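PDB 3WOZ: CLIP-associating protein 2 from Mus musculus, which probably binds tubulin through its TOG domains and contributes to the control of microtubule dynamics. Local coordinates for residues P183-S186 and D187-K190. Residues are numbered along the deposited sequence; the frame is centred on the assembly and turned at random.
Sequences PKSS and DVRK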
# COMPACT_ATOMS: atom_id res chain seq x y z
N PRO A 183 6.96 6.34 -22.06
CA PRO A 183 7.95 7.31 -22.54
C PRO A 183 8.27 8.42 -21.53
O PRO A 183 9.39 8.93 -21.51
CB PRO A 183 7.28 7.90 -23.79
CG PRO A 183 5.81 7.76 -23.52
CD PRO A 183 5.67 6.47 -22.76
N LYS A 184 7.28 8.79 -20.72
CA LYS A 184 7.42 9.89 -19.76
C LYS A 184 8.31 9.55 -18.56
O LYS A 184 8.84 10.45 -17.90
CB LYS A 184 6.04 10.36 -19.27
CG LYS A 184 5.25 11.13 -20.32
CD LYS A 184 3.85 11.52 -19.82
CE LYS A 184 2.85 10.37 -19.97
NZ LYS A 184 2.62 9.99 -21.39
N SER A 185 8.48 8.26 -18.29
CA SER A 185 9.24 7.83 -17.12
C SER A 185 10.02 6.54 -17.32
O SER A 185 9.44 5.47 -17.52
CB SER A 185 8.32 7.73 -15.89
OG SER A 185 9.01 7.24 -14.76
N SER A 186 11.34 6.66 -17.25
CA SER A 186 12.24 5.51 -17.20
C SER A 186 12.01 4.69 -15.92
O SER A 186 12.24 3.48 -15.89
CB SER A 186 13.70 5.97 -17.27
OG SER A 186 14.59 4.91 -17.00
N ASP A 187 11.55 5.37 -14.87
CA ASP A 187 11.26 4.72 -13.59
C ASP A 187 10.05 3.78 -13.67
O ASP A 187 10.09 2.68 -13.14
CB ASP A 187 11.08 5.76 -12.48
CG ASP A 187 12.38 6.44 -12.10
OD1 ASP A 187 13.45 5.81 -12.24
OD2 ASP A 187 12.33 7.61 -11.66
N VAL A 188 8.99 4.23 -14.33
CA VAL A 188 7.85 3.36 -14.62
C VAL A 188 8.32 2.16 -15.45
O VAL A 188 8.03 1.01 -15.10
CB VAL A 188 6.70 4.11 -15.32
CG1 VAL A 188 5.54 3.18 -15.60
CG2 VAL A 188 6.22 5.25 -14.45
N ARG A 189 9.08 2.44 -16.52
CA ARG A 189 9.62 1.41 -17.41
C ARG A 189 10.30 0.28 -16.63
O ARG A 189 9.95 -0.90 -16.80
CB ARG A 189 10.60 2.05 -18.40
CG ARG A 189 10.95 1.20 -19.61
CD ARG A 189 11.60 2.03 -20.72
NE ARG A 189 10.95 3.33 -20.88
CZ ARG A 189 11.58 4.50 -20.72
NH1 ARG A 189 12.86 4.52 -20.41
NH2 ARG A 189 10.92 5.64 -20.89
N LYS A 190 11.26 0.63 -15.79
CA LYS A 190 12.02 -0.36 -15.02
C LYS A 190 11.17 -1.05 -13.96
O LYS A 190 11.36 -2.24 -13.68
CB LYS A 190 13.28 0.26 -14.40
CG LYS A 190 14.29 0.81 -15.42
CD LYS A 190 14.85 -0.29 -16.34
CE LYS A 190 15.51 0.31 -17.57
NZ LYS A 190 15.87 -0.73 -18.58
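Ser185 OG accepts a nearly straight hydrogen bond from Val188 N, 3.0 Å long with an N-H...O angle of 165°, and so closes the first turn of helix 186-202. With chi1 at 176°, the hydroxyl is carried away from its own backbone N and over the start of the helix, where it takes the place of the acceptor that a preceding helical turn would offer. Packing is tight here: the CG2 branch of Val188 lies 3.4 Å from Ser185 OG, next to Ser185 CB, and Asp187 CB approaches the same oxygen from the neighbouring position. Val188 is buried, and both it and Asp187 touch Val145 of helix 141-155, so this flank of the turn packs on that helix. The backbone then takes over, Arg189 N donating to Ser185 O and Lys190 N to Ser186 O (3.0 Å).

The other flank is looser and largely exposed. In the conformer described, one of two modelled and so less certain, Arg189 extends from its backbone and then bends at chi3 (-41°), which folds the guanidinium back over the loop; one face rests against Ser186 CA, 3.4 Å from Arg189 NH1, with Ser185 O on that same face. Pro183 O lies near the guanidinium edge without bonding to it, while Arg189 NH2 donates to the carbonyl of Glu182. Farther out, Lys190 CG merely brushes Ser186 O at 3.4 Å. A serine N-cap with its side-chain bond to the third residue beyond it is the classic start of an alpha-helix, formed here where a loop leads from helix 167-179 into helix 186-202 of the HEAT-repeat TOG domain.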